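Local coordinates for cytochrome c, putative (Shewanella oneidensis, PDB 1SP3), which carries eight c-type hemes and probably acts as a respiratory oxidoreductase that passes electrons on to tetrathionate, at residues A231-H236 / W395-H400; G202-I207 / A289-T294; Q21-H26 / D92-D97. One frame throughout, in Å; residues are numbered along the deposited sequence.

Contact 1 of 3, residues A231-H236 / W395-H400; sequences ACQTCH and WWRINH. With HEC (heme c), chain I.
Arg397, at the end of strand 387-397, brings its guanidinium up to the amide of Gln233, and Arg397 NH2 stands 3.7 Å from Gln233 NE2 with the two planes 55° apart. Both are donors, so they do not bond each other; instead they share Asp205, which takes a salt bridge from Arg397 NH2 and a hydrogen bond from Gln233 NE2. At Ile398 the backbone does the touching: Ile398 O lies 3.9 Å from Gln233 CG, while the side chain leads away from the helix. Asn399 then accepts the direct bond, Gln233 NE2 to Asn399 OD1 at 3.1 Å. The donor sits in the carbonyl plane of Asn399, but the N-H...O angle is a bent 142°. A kink in the Gln233 chain (chi2 94°) swings its amide across to this group. With an alanine at Gln233, Asn399 OD1 and Asp205 would probably both lose a donor, leaving the Asn399 amide freer to turn. His400, whose CB is directed away from the helix, is an axial ligand of another heme iron, opposite His185. Gln233 itself sits between two heme attachments: Cys232 SG is bonded to heme CAB at 1.9 Å, Cys235 SG to CAC at 2.0 Å. His236 NE2 binds the iron, with His218 as the other ligand. Cys-Gln-Thr-Cys-His is thus a classic CXXCH heme c motif with bis-histidine ligation.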
loop_
_atom_site.group_PDB
_atom_site.type_symbol
_atom_site.label_atom_id
_atom_site.label_comp_id
_atom_site.label_asym_id
_atom_site.label_seq_id
_atom_site.Cartn_x
_atom_site.Cartn_y
_atom_site.Cartn_z
ATOM N N ALA A 231 16.220 13.214 0.051
ATOM C CA ALA A 231 15.691 12.461 -1.109
ATOM C C ALA A 231 14.988 13.378 -2.028
ATOM O O ALA A 231 14.317 14.306 -1.561
ATOM C CB ALA A 231 14.679 11.400 -0.646
ATOM N N CYS A 232 15.060 13.118 -3.336
ATOM C CA CYS A 232 14.334 13.975 -4.277
ATOM C C CYS A 232 12.890 14.125 -3.865
ATOM O O CYS A 232 12.299 15.206 -3.935
ATOM C CB CYS A 232 14.372 13.411 -5.740
ATOM S SG CYS A 232 15.947 12.755 -6.290
ATOM N N GLN A 233 12.289 12.991 -3.505
ATOM C CA GLN A 233 10.864 12.915 -3.144
ATOM C C GLN A 233 10.527 13.905 -2.044
ATOM O O GLN A 233 9.466 14.478 -2.025
ATOM C CB GLN A 233 10.568 11.487 -2.634
ATOM C CG GLN A 233 10.506 10.407 -3.768
ATOM C CD GLN A 233 11.796 9.728 -3.966
ATOM O OE1 GLN A 233 12.877 10.327 -3.730
ATOM N NE2 GLN A 233 11.734 8.433 -4.334
ATOM N N THR A 234 11.424 14.146 -1.095
ATOM C CA THR A 234 11.120 15.122 -0.030
ATOM C C THR A 234 10.776 16.527 -0.511
ATOM O O THR A 234 9.744 17.118 -0.144
ATOM C CB THR A 234 12.299 15.082 0.993
ATOM O OG1 THR A 234 12.288 13.800 1.620
ATOM C CG2 THR A 234 12.133 16.139 2.187
ATOM N N CYS A 235 11.642 17.121 -1.336
ATOM C CA CYS A 235 11.344 18.465 -1.847
ATOM C C CYS A 235 10.219 18.525 -2.905
ATOM O O CYS A 235 9.487 19.502 -3.013
ATOM C CB CYS A 235 12.632 19.083 -2.374
ATOM S SG CYS A 235 13.802 19.340 -0.964
ATOM N N HIS A 236 10.077 17.464 -3.676
ATOM C CA HIS A 236 9.274 17.461 -4.884
ATOM C C HIS A 236 7.916 16.844 -4.725
ATOM O O HIS A 236 7.100 16.883 -5.656
ATOM C CB HIS A 236 10.064 16.751 -5.953
ATOM C CG HIS A 236 11.186 17.602 -6.466
ATOM N ND1 HIS A 236 10.941 18.788 -7.128
ATOM C CD2 HIS A 236 12.525 17.495 -6.364
ATOM C CE1 HIS A 236 12.082 19.361 -7.428
ATOM N NE2 HIS A 236 13.058 18.575 -7.029
ATOM N N TRP A 395 3.833 3.435 8.742
ATOM C CA TRP A 395 4.596 4.320 7.824
ATOM C C TRP A 395 4.534 3.769 6.420
ATOM O O TRP A 395 4.733 2.584 6.255
ATOM C CB TRP A 395 6.056 4.432 8.249
ATOM C CG TRP A 395 6.164 5.216 9.519
ATOM C CD1 TRP A 395 5.645 4.858 10.740
ATOM C CD2 TRP A 395 6.698 6.549 9.689
ATOM N NE1 TRP A 395 5.850 5.854 11.656
ATOM C CE2 TRP A 395 6.514 6.898 11.057
ATOM C CE3 TRP A 395 7.363 7.451 8.836
ATOM C CZ2 TRP A 395 6.891 8.133 11.591
ATOM C CZ3 TRP A 395 7.838 8.656 9.359
ATOM C CH2 TRP A 395 7.573 9.007 10.730
ATOM N N TRP A 396 4.187 4.611 5.442
ATOM C CA TRP A 396 4.243 4.224 4.037
ATOM C C TRP A 396 4.957 5.326 3.325
ATOM O O TRP A 396 4.665 6.501 3.577
ATOM C CB TRP A 396 2.853 4.187 3.351
ATOM C CG TRP A 396 2.004 3.066 3.715
ATOM C CD1 TRP A 396 1.895 1.834 3.096
ATOM C CD2 TRP A 396 1.130 3.047 4.809
ATOM N NE1 TRP A 396 0.960 1.063 3.760
ATOM C CE2 TRP A 396 0.494 1.783 4.828
ATOM C CE3 TRP A 396 0.840 3.958 5.812
ATOM C CZ2 TRP A 396 -0.402 1.413 5.840
ATOM C CZ3 TRP A 396 -0.030 3.618 6.765
ATOM C CH2 TRP A 396 -0.679 2.344 6.772
ATOM N N ARG A 397 5.789 4.932 2.366
ATOM C CA ARG A 397 6.574 5.852 1.562
ATOM C C ARG A 397 5.664 6.643 0.645
ATOM O O ARG A 397 4.726 6.089 0.101
ATOM C CB ARG A 397 7.529 5.071 0.668
ATOM C CG ARG A 397 8.544 4.334 1.499
ATOM C CD ARG A 397 9.648 3.783 0.721
ATOM N NE ARG A 397 10.283 4.916 -0.017
ATOM C CZ ARG A 397 11.076 4.740 -1.079
ATOM N NH1 ARG A 397 11.324 3.511 -1.534
ATOM N NH2 ARG A 397 11.603 5.785 -1.702
ATOM N N ILE A 398 6.055 7.871 0.365
ATOM C CA ILE A 398 5.362 8.682 -0.588
ATOM C C ILE A 398 6.280 8.824 -1.809
ATOM O O ILE A 398 7.325 9.389 -1.696
ATOM C CB ILE A 398 5.088 10.079 0.034
ATOM C CG1 ILE A 398 4.037 9.995 1.171
ATOM C CG2 ILE A 398 4.564 11.001 -1.030
ATOM C CD1 ILE A 398 2.697 9.410 0.554
ATOM N N ASN A 399 5.818 8.433 -3.004
ATOM C CA ASN A 399 6.613 8.471 -4.206
ATOM C C ASN A 399 5.976 9.106 -5.421
ATOM O O ASN A 399 6.704 9.352 -6.406
ATOM C CB ASN A 399 7.103 7.053 -4.614
ATOM C CG ASN A 399 8.083 6.463 -3.589
ATOM O OD1 ASN A 399 9.272 6.798 -3.525
ATOM N ND2 ASN A 399 7.559 5.564 -2.796
ATOM N N HIS A 400 4.668 9.309 -5.395
ATOM C CA HIS A 400 3.892 9.820 -6.538
ATOM C C HIS A 400 3.367 11.235 -6.255
ATOM O O HIS A 400 3.593 11.718 -5.161
ATOM C CB HIS A 400 2.817 8.822 -6.988
ATOM C CG HIS A 400 3.361 7.432 -7.079
ATOM N ND1 HIS A 400 3.407 6.578 -5.985
ATOM C CD2 HIS A 400 4.014 6.794 -8.081
ATOM C CE1 HIS A 400 4.032 5.459 -6.331
ATOM N NE2 HIS A 400 4.398 5.557 -7.597
HETATM FE FE HEC I . 14.813 19.468 -7.344
HETATM C CHA HEC I . 13.840 21.826 -9.352
HETATM C CHB HEC I . 14.710 17.139 -9.827
HETATM C CHC HEC I . 16.457 17.081 -5.307
HETATM C CHD HEC I . 14.497 21.444 -4.618
HETATM N NA HEC I . 14.404 19.460 -9.336
HETATM C C1A HEC I . 14.084 20.623 -9.967
HETATM C C2A HEC I . 13.861 20.269 -11.348
HETATM C C3A HEC I . 14.115 18.973 -11.528
HETATM C C4A HEC I . 14.414 18.419 -10.222
HETATM C CMA HEC I . 14.049 18.226 -12.893
HETATM C CAA HEC I . 13.519 21.304 -12.450
HETATM C CBA HEC I . 14.863 21.935 -12.834
HETATM C CGA HEC I . 14.635 23.084 -13.798
HETATM O O1A HEC I . 14.336 22.836 -14.959
HETATM O O2A HEC I . 14.682 24.256 -13.377
HETATM N NB HEC I . 15.469 17.535 -7.516
HETATM C C1B HEC I . 15.217 16.751 -8.622
HETATM C C2B HEC I . 15.757 15.469 -8.389
HETATM C C3B HEC I . 16.289 15.464 -7.191
HETATM C C4B HEC I . 16.119 16.748 -6.610
HETATM C CMB HEC I . 15.780 14.356 -9.455
HETATM C CAB HEC I . 17.065 14.303 -6.531
HETATM C CBB HEC I . 18.145 13.967 -7.281
HETATM N NC HEC I . 15.375 19.277 -5.330
HETATM C C1C HEC I . 15.951 18.190 -4.713
HETATM C C2C HEC I . 16.024 18.468 -3.332
HETATM C C3C HEC I . 15.455 19.695 -3.126
HETATM C C4C HEC I . 15.051 20.216 -4.409
HETATM C CMC HEC I . 16.590 17.448 -2.322
HETATM C CAC HEC I . 15.234 20.448 -1.765
HETATM C CBC HEC I . 16.157 20.556 -0.744
HETATM N ND HEC I . 14.245 21.305 -6.974
HETATM C C1D HEC I . 14.163 21.988 -5.796
HETATM C C2D HEC I . 13.737 23.354 -6.026
HETATM C C3D HEC I . 13.445 23.398 -7.462
HETATM C C4D HEC I . 13.848 22.137 -7.998
HETATM C CMD HEC I . 13.478 24.455 -4.921
HETATM C CAD HEC I . 12.935 24.645 -8.309
HETATM C CBD HEC I . 14.215 25.451 -8.614
HETATM C CGD HEC I . 14.616 25.033 -10.018
HETATM O O1D HEC I . 13.716 25.128 -10.959
HETATM O O2D HEC I . 15.827 24.601 -10.213
#

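Contact 2 of 3, residues G202-I207 / A289-T294; sequences GGIDHI and AWYNGT. With HEC (heme c), chain G.
Ile204 lies against Tyr291 and the backbone after it, where strand 287-291 of the mixed sheet gives way to an Asx turn made by Asn292. The two branches of Ile204 divide the work. Its CG2 meets the phenol ring obliquely, 3.5 Å from Tyr291 CE2. The other branch is extended (chi2 -175°), which takes CD1 past the ring to 3.6 Å from Tyr291 O. With chi1 at 179°, the Tyr291 ring swings to the far side from its backbone N and lies under the following turn, with Gly293 N 3.5 Å above its centre. A CB on Gly293 would be jammed against the carbonyl O of Asn292 at these backbone angles, and would also sit tightly against Ile204 CG1. Beyond the apolar patch a water ties the segments together: it accepts from Tyr291 OH at 2.7 Å and donates to Ile204 O at 2.7 Å. Tyr291 OH is also bonded to Gly198 N, and Ile204 O to Asn195 ND2. Farther along, residues 205-207 line a heme propionate, though its modelled position crowds Ile207 O and is doubtful in detail. In the Asx turn, Asn292 OD1 is gripped twice, by Thr294 N at 2.7 Å (155° at the hydrogen) and by Thr294 OG1 at 2.6 Å.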
loop_
_atom_site.group_PDB
_atom_site.type_symbol
_atom_site.label_atom_id
_atom_site.label_comp_id
_atom_site.label_asym_id
_atom_site.label_seq_id
_atom_site.Cartn_x
_atom_site.Cartn_y
_atom_site.Cartn_z
ATOM N N GLY A 202 21.380 -3.125 -2.569
ATOM C CA GLY A 202 22.089 -1.843 -2.531
ATOM C C GLY A 202 21.591 -0.858 -3.616
ATOM O O GLY A 202 22.398 -0.234 -4.360
ATOM N N GLY A 203 20.266 -0.759 -3.737
ATOM C CA GLY A 203 19.615 0.357 -4.404
ATOM C C GLY A 203 18.340 0.576 -3.592
ATOM O O GLY A 203 17.451 -0.287 -3.669
ATOM N N ILE A 204 18.280 1.677 -2.799
ATOM C CA ILE A 204 17.077 2.058 -1.986
ATOM C C ILE A 204 15.855 2.135 -2.907
ATOM O O ILE A 204 14.742 1.660 -2.576
ATOM C CB ILE A 204 17.217 3.448 -1.188
ATOM C CG1 ILE A 204 18.361 3.463 -0.127
ATOM C CG2 ILE A 204 15.865 3.825 -0.559
ATOM C CD1 ILE A 204 18.423 4.784 0.744
ATOM N N ASP A 205 16.088 2.741 -4.071
ATOM C CA ASP A 205 15.080 2.856 -5.108
ATOM C C ASP A 205 15.614 2.186 -6.346
ATOM O O ASP A 205 16.550 2.703 -6.940
ATOM C CB ASP A 205 14.792 4.333 -5.391
ATOM C CG ASP A 205 14.042 5.037 -4.237
ATOM O OD1 ASP A 205 13.517 4.330 -3.362
ATOM O OD2 ASP A 205 13.943 6.281 -4.109
ATOM N N HIS A 206 15.033 1.041 -6.726
ATOM C CA HIS A 206 15.222 0.495 -8.064
ATOM C C HIS A 206 14.833 1.434 -9.231
ATOM O O HIS A 206 15.622 1.609 -10.153
ATOM C CB HIS A 206 14.513 -0.837 -8.272
ATOM C CG HIS A 206 14.779 -1.425 -9.628
ATOM N ND1 HIS A 206 15.903 -2.180 -9.901
ATOM C CD2 HIS A 206 14.126 -1.288 -10.810
ATOM C CE1 HIS A 206 15.904 -2.520 -11.183
ATOM N NE2 HIS A 206 14.834 -1.999 -11.755
ATOM N N ILE A 207 13.627 1.989 -9.242
ATOM C CA ILE A 207 13.331 3.106 -10.121
ATOM C C ILE A 207 13.662 4.196 -9.185
ATOM O O ILE A 207 13.303 4.088 -8.054
ATOM C CB ILE A 207 11.820 3.309 -10.303
ATOM C CG1 ILE A 207 11.098 1.994 -10.588
ATOM C CG2 ILE A 207 11.475 4.581 -11.258
ATOM C CD1 ILE A 207 9.662 2.093 -10.243
ATOM N N ALA A 289 11.517 11.186 7.474
ATOM C CA ALA A 289 12.309 10.330 8.334
ATOM C C ALA A 289 13.535 9.841 7.604
ATOM O O ALA A 289 13.478 9.674 6.384
ATOM C CB ALA A 289 11.465 9.179 8.963
ATOM N N TRP A 290 14.648 9.669 8.332
ATOM C CA TRP A 290 15.759 8.901 7.816
ATOM C C TRP A 290 15.326 7.558 7.267
ATOM O O TRP A 290 14.554 6.805 7.909
ATOM C CB TRP A 290 16.881 8.700 8.863
ATOM C CG TRP A 290 17.538 9.989 9.243
ATOM C CD1 TRP A 290 17.379 10.696 10.413
ATOM C CD2 TRP A 290 18.374 10.779 8.398
ATOM N NE1 TRP A 290 18.091 11.871 10.352
ATOM C CE2 TRP A 290 18.686 11.965 9.115
ATOM C CE3 TRP A 290 18.870 10.619 7.079
ATOM C CZ2 TRP A 290 19.517 12.936 8.603
ATOM C CZ3 TRP A 290 19.696 11.553 6.584
ATOM C CH2 TRP A 290 20.005 12.715 7.324
ATOM N N TYR A 291 15.816 7.246 6.067
ATOM C CA TYR A 291 15.510 5.953 5.498
ATOM C C TYR A 291 16.695 5.467 4.732
ATOM O O TYR A 291 17.139 6.132 3.789
ATOM C CB TYR A 291 14.275 6.052 4.569
ATOM C CG TYR A 291 13.819 4.749 3.863
ATOM C CD1 TYR A 291 13.481 3.591 4.595
ATOM C CD2 TYR A 291 13.736 4.687 2.464
ATOM C CE1 TYR A 291 13.062 2.426 3.940
ATOM C CE2 TYR A 291 13.307 3.496 1.792
ATOM C CZ TYR A 291 12.947 2.394 2.571
ATOM O OH TYR A 291 12.590 1.232 1.918
ATOM N N ASN A 292 17.129 4.246 5.056
ATOM C CA ASN A 292 18.272 3.602 4.350
ATOM C C ASN A 292 17.910 2.382 3.519
ATOM O O ASN A 292 18.792 1.606 3.134
ATOM C CB ASN A 292 19.340 3.148 5.372
ATOM C CG ASN A 292 18.818 2.010 6.312
ATOM O OD1 ASN A 292 17.778 1.374 6.036
ATOM N ND2 ASN A 292 19.494 1.802 7.418
ATOM N N GLY A 293 16.636 2.199 3.197
ATOM C CA GLY A 293 16.301 1.025 2.403
ATOM C C GLY A 293 15.748 -0.123 3.280
ATOM O O GLY A 293 15.154 -1.063 2.783
ATOM N N THR A 294 15.928 -0.059 4.593
ATOM C CA THR A 294 15.327 -1.100 5.406
ATOM C C THR A 294 14.250 -0.515 6.312
ATOM O O THR A 294 14.245 0.699 6.628
ATOM C CB THR A 294 16.399 -1.921 6.251
ATOM O OG1 THR A 294 17.153 -0.991 6.991
ATOM C CG2 THR A 294 17.492 -2.456 5.376
HETATM FE FE HEC G . 5.168 3.960 -8.656
HETATM C CHA HEC G . 6.777 2.953 -5.804
HETATM C CHB HEC G . 2.605 1.923 -7.929
HETATM C CHC HEC G . 3.416 5.239 -11.399
HETATM C CHD HEC G . 7.826 5.889 -9.512
HETATM N NA HEC G . 4.699 2.685 -7.106
HETATM C C1A HEC G . 5.539 2.388 -6.065
HETATM C C2A HEC G . 4.908 1.404 -5.255
HETATM C C3A HEC G . 3.742 1.121 -5.826
HETATM C C4A HEC G . 3.597 1.958 -7.002
HETATM C CMA HEC G . 2.691 0.122 -5.311
HETATM C CAA HEC G . 5.504 0.844 -3.947
HETATM C CBA HEC G . 5.067 1.868 -2.855
HETATM C CGA HEC G . 5.451 1.231 -1.523
HETATM O O1A HEC G . 4.780 0.205 -1.161
HETATM O O2A HEC G . 6.420 1.708 -0.827
HETATM N NB HEC G . 3.429 3.647 -9.522
HETATM C C1B HEC G . 2.498 2.721 -9.046
HETATM C C2B HEC G . 1.306 2.805 -9.849
HETATM C C3B HEC G . 1.526 3.744 -10.791
HETATM C C4B HEC G . 2.849 4.264 -10.622
HETATM C CMB HEC G . 0.020 1.947 -9.635
HETATM C CAB HEC G . 0.507 4.234 -11.884
HETATM C CBB HEC G . -0.688 4.788 -11.460
HETATM N NC HEC G . 5.527 5.316 -10.176
HETATM C C1C HEC G . 4.694 5.624 -11.218
HETATM C C2C HEC G . 5.386 6.492 -12.086
HETATM C C3C HEC G . 6.616 6.679 -11.547
HETATM C C4C HEC G . 6.709 5.924 -10.354
HETATM C CMC HEC G . 4.705 7.031 -13.401
HETATM C CAC HEC G . 7.834 7.501 -12.128
HETATM C CBC HEC G . 7.622 8.774 -12.638
HETATM N ND HEC G . 6.991 4.356 -7.829
HETATM C C1D HEC G . 7.971 5.212 -8.315
HETATM C C2D HEC G . 9.118 5.284 -7.433
HETATM C C3D HEC G . 8.822 4.348 -6.358
HETATM C C4D HEC G . 7.459 3.854 -6.626
HETATM C CMD HEC G . 10.477 6.124 -7.562
HETATM C CAD HEC G . 9.749 4.003 -5.138
HETATM C CBD HEC G . 10.189 2.559 -5.447
HETATM C CGD HEC G . 11.419 2.450 -6.323
HETATM O O1D HEC G . 11.840 1.317 -6.580
HETATM O O2D HEC G . 12.058 3.493 -6.687
HETATM O O HOH W 1 13.464 0.478 -0.552
#

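Contact 3 of 3, residues Q21-H26 / D92-D97; sequences QCLTCH and DKTKVD. With HEC (heme c), chain C.
Leu23 and Thr94 mark the closest approach of the two backbones, 7.6 Å from CA to CA, so the helix reaches the turn through the side chain of Leu23. Residues 21-26 belong to helix 15-34, where Cys22 O accepts from both Cys25 N and His26 N. The partner is a short 3-10 turn, 93-95, opened by an Asx turn at Asp92. Asp92 OD1 takes Thr94 N at 3.0 Å and Thr94 OG1 at 2.9 Å, both donors coming from one face of the carboxylate. With the hydroxyl thus held between the backbone N and the carbonyl carbon (chi1 70°), the methyl of Thr94 is left to face the helix. There Leu23 crosses it at about a right angle, CD1 reaching to 3.8 Å from Thr94 CG2. The same methyl, Leu23 CD1, rests 3.8 Å from Lys93 O, and Leu23 CD2 packs on Lys93 CB at 4.0 Å. Past its CB the lysine chain bends away, and NZ is bonded to Thr31 OG1 farther along the helix. The opposite flank of the helix carries the heme of the Cys-Leu-Thr-Cys-His motif: Cys22 SG is bonded to heme CAB at 1.9 Å, Cys25 SG to CAC, and His26 NE2 binds the iron opposite His4. Gln29 OE1 takes the hydrogen of His26 ND1 and, with the iron on NE2, would help set the ring's rotation. Leu23 is thus the residue of the motif that turns from the heme toward 92-97. Its contact is van der Waals throughout, so it holds the turn before the Cys98 heme site close by shape and not by directed bonds.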
loop_
_atom_site.group_PDB
_atom_site.type_symbol
_atom_site.label_atom_id
_atom_site.label_comp_id
_atom_site.label_asym_id
_atom_site.label_seq_id
_atom_site.Cartn_x
_atom_site.Cartn_y
_atom_site.Cartn_z
ATOM N N GLN A 21 -8.863 -20.111 -21.761
ATOM C CA GLN A 21 -8.522 -19.714 -23.132
ATOM C C GLN A 21 -7.121 -19.060 -23.297
ATOM O O GLN A 21 -6.278 -19.578 -24.108
ATOM C CB GLN A 21 -9.607 -18.821 -23.711
ATOM C CG GLN A 21 -10.892 -19.687 -24.068
ATOM C CD GLN A 21 -10.514 -20.972 -24.842
ATOM O OE1 GLN A 21 -9.845 -20.898 -25.894
ATOM N NE2 GLN A 21 -10.905 -22.151 -24.301
ATOM N N CYS A 22 -6.863 -17.964 -22.546
ATOM C CA CYS A 22 -5.576 -17.240 -22.621
ATOM C C CYS A 22 -4.381 -18.199 -22.558
ATOM O O CYS A 22 -3.399 -18.088 -23.285
ATOM C CB CYS A 22 -5.448 -16.219 -21.483
ATOM S SG CYS A 22 -6.851 -15.118 -21.276
ATOM N N LEU A 23 -4.473 -19.164 -21.684
ATOM C CA LEU A 23 -3.425 -20.184 -21.596
ATOM C C LEU A 23 -3.250 -21.072 -22.861
ATOM O O LEU A 23 -2.283 -21.682 -22.969
ATOM C CB LEU A 23 -3.713 -21.125 -20.427
ATOM C CG LEU A 23 -3.918 -20.462 -19.074
ATOM C CD1 LEU A 23 -4.561 -21.480 -18.113
ATOM C CD2 LEU A 23 -2.587 -20.067 -18.555
ATOM N N THR A 24 -4.174 -21.178 -23.794
ATOM C CA THR A 24 -3.834 -21.985 -25.004
ATOM C C THR A 24 -2.603 -21.340 -25.719
ATOM O O THR A 24 -1.853 -22.026 -26.413
ATOM C CB THR A 24 -5.054 -22.145 -25.973
ATOM O OG1 THR A 24 -5.698 -20.871 -26.223
ATOM C CG2 THR A 24 -6.192 -23.004 -25.297
ATOM N N CYS A 25 -2.360 -20.034 -25.482
ATOM C CA CYS A 25 -1.262 -19.335 -26.130
ATOM C C CYS A 25 -0.335 -18.617 -25.183
ATOM O O CYS A 25 0.772 -18.283 -25.599
ATOM C CB CYS A 25 -1.859 -18.312 -27.069
ATOM S SG CYS A 25 -2.963 -18.934 -28.439
ATOM N N HIS A 26 -0.748 -18.346 -23.923
ATOM C CA HIS A 26 0.060 -17.541 -23.026
ATOM C C HIS A 26 0.378 -18.286 -21.722
ATOM O O HIS A 26 0.526 -17.667 -20.663
ATOM C CB HIS A 26 -0.638 -16.193 -22.693
ATOM C CG HIS A 26 -0.834 -15.283 -23.884
ATOM N ND1 HIS A 26 0.215 -14.791 -24.638
ATOM C CD2 HIS A 26 -1.965 -14.783 -24.450
ATOM C CE1 HIS A 26 -0.257 -13.991 -25.578
ATOM N NE2 HIS A 26 -1.575 -13.970 -25.493
ATOM N N ASP A 92 -2.414 -23.418 -9.596
ATOM C CA ASP A 92 -3.390 -23.497 -10.656
ATOM C C ASP A 92 -3.407 -22.292 -11.637
ATOM O O ASP A 92 -4.022 -21.201 -11.360
ATOM C CB ASP A 92 -4.759 -23.670 -10.032
ATOM C CG ASP A 92 -5.812 -24.044 -11.045
ATOM O OD1 ASP A 92 -5.569 -23.917 -12.310
ATOM O OD2 ASP A 92 -6.956 -24.411 -10.642
ATOM N N LYS A 93 -2.867 -22.547 -12.829
ATOM C CA LYS A 93 -2.777 -21.505 -13.875
ATOM C C LYS A 93 -4.111 -20.970 -14.334
ATOM O O LYS A 93 -4.210 -19.801 -14.705
ATOM C CB LYS A 93 -1.898 -21.928 -15.056
ATOM C CG LYS A 93 -0.415 -22.045 -14.672
ATOM C CD LYS A 93 0.137 -23.373 -15.210
ATOM C CE LYS A 93 1.570 -23.647 -14.786
ATOM N NZ LYS A 93 2.299 -23.483 -16.040
ATOM N N THR A 94 -5.161 -21.797 -14.327
ATOM C CA THR A 94 -6.467 -21.233 -14.748
ATOM C C THR A 94 -7.095 -20.225 -13.778
ATOM O O THR A 94 -8.154 -19.608 -14.108
ATOM C CB THR A 94 -7.499 -22.330 -15.090
ATOM O OG1 THR A 94 -7.856 -22.955 -13.871
ATOM C CG2 THR A 94 -6.817 -23.473 -15.847
ATOM N N LYS A 95 -6.486 -20.052 -12.621
ATOM C CA LYS A 95 -6.976 -19.067 -11.633
ATOM C C LYS A 95 -6.317 -17.692 -11.677
ATOM O O LYS A 95 -6.569 -16.853 -10.818
ATOM C CB LYS A 95 -6.844 -19.631 -10.197
ATOM C CG LYS A 95 -7.644 -20.941 -9.990
ATOM C CD LYS A 95 -9.054 -20.832 -10.561
ATOM C CE LYS A 95 -9.888 -22.150 -10.307
ATOM N NZ LYS A 95 -11.362 -21.916 -10.563
ATOM N N VAL A 96 -5.472 -17.431 -12.665
ATOM C CA VAL A 96 -4.845 -16.099 -12.748
ATOM C C VAL A 96 -5.840 -15.178 -13.343
ATOM O O VAL A 96 -6.620 -15.620 -14.160
ATOM C CB VAL A 96 -3.580 -16.186 -13.584
ATOM C CG1 VAL A 96 -2.917 -14.813 -13.782
ATOM C CG2 VAL A 96 -2.664 -17.200 -12.898
ATOM N N ASP A 97 -5.867 -13.915 -12.909
ATOM C CA ASP A 97 -6.734 -12.946 -13.544
ATOM C C ASP A 97 -5.914 -12.161 -14.582
ATOM O O ASP A 97 -5.040 -11.367 -14.219
ATOM C CB ASP A 97 -7.371 -12.055 -12.441
ATOM C CG ASP A 97 -8.393 -11.023 -13.001
ATOM O OD1 ASP A 97 -8.373 -10.680 -14.244
ATOM O OD2 ASP A 97 -9.255 -10.482 -12.235
HETATM FE FE HEC C . -2.925 -12.773 -26.499
HETATM C CHA HEC C . -0.721 -10.533 -27.620
HETATM C CHB HEC C . -3.215 -11.109 -23.519
HETATM C CHC HEC C . -5.627 -14.728 -25.603
HETATM C CHD HEC C . -2.224 -14.912 -29.055
HETATM N NA HEC C . -2.089 -11.114 -25.672
HETATM C C1A HEC C . -1.248 -10.286 -26.361
HETATM C C2A HEC C . -0.944 -9.188 -25.492
HETATM C C3A HEC C . -1.642 -9.341 -24.353
HETATM C C4A HEC C . -2.369 -10.575 -24.448
HETATM C CMA HEC C . -1.694 -8.364 -23.148
HETATM C CAA HEC C . -0.015 -7.990 -25.868
HETATM C CBA HEC C . -1.065 -6.953 -26.327
HETATM C CGA HEC C . -0.420 -5.721 -26.850
HETATM O O1A HEC C . -1.197 -4.759 -27.169
HETATM O O2A HEC C . 0.843 -5.725 -26.938
HETATM N NB HEC C . -4.222 -12.911 -24.870
HETATM C C1B HEC C . -4.106 -12.120 -23.737
HETATM C C2B HEC C . -5.158 -12.541 -22.823
HETATM C C3B HEC C . -5.822 -13.536 -23.414
HETATM C C4B HEC C . -5.259 -13.767 -24.713
HETATM C CMB HEC C . -5.414 -11.923 -21.424
HETATM C CAB HEC C . -7.082 -14.220 -22.892
HETATM C CBB HEC C . -8.072 -13.314 -22.739
HETATM N NC HEC C . -3.765 -14.442 -27.206
HETATM C C1C HEC C . -4.847 -15.114 -26.675
HETATM C C2C HEC C . -5.076 -16.294 -27.461
HETATM C C3C HEC C . -4.125 -16.342 -28.420
HETATM C C4C HEC C . -3.277 -15.187 -28.255
HETATM C CMC HEC C . -6.217 -17.330 -27.156
HETATM C CAC HEC C . -3.894 -17.446 -29.543
HETATM C CBC HEC C . -4.912 -18.005 -30.240
HETATM N ND HEC C . -1.683 -12.718 -28.101
HETATM C C1D HEC C . -1.547 -13.723 -29.027
HETATM C C2D HEC C . -0.498 -13.351 -29.983
HETATM C C3D HEC C . -0.076 -12.006 -29.533
HETATM C C4D HEC C . -0.852 -11.688 -28.367
HETATM C CMD HEC C . 0.079 -14.132 -31.201
HETATM C CAD HEC C . 1.057 -11.187 -30.174
HETATM C CBD HEC C . 2.308 -11.808 -29.578
HETATM C CGD HEC C . 3.584 -11.278 -30.249
HETATM O O1D HEC C . 3.988 -11.741 -31.375
HETATM O O2D HEC C . 4.204 -10.337 -29.673
#

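Contacts 1 and 2 are neighbours, their centres 11 Å apart, and they touch directly. Asp205 of contact 2 is the joint: its OD1 is 2.9 Å from Arg397 NH2 of contact 1, its OD2 3.1 Å from Gln233 NE2. Beside this, Trp395 CZ3 packs 3.7 Å from Ala289 CB on the shared sheet. One heme also links them, since its iron is bound by His400 of contact 1 and its propionate reaches residues 205-207. Contact 3 lies across the molecule, on the opposite side of the chain's centre from contact 1, with nearest atoms about 20 Å away from either; what it shares with contact 1 is a CXXCH heme site.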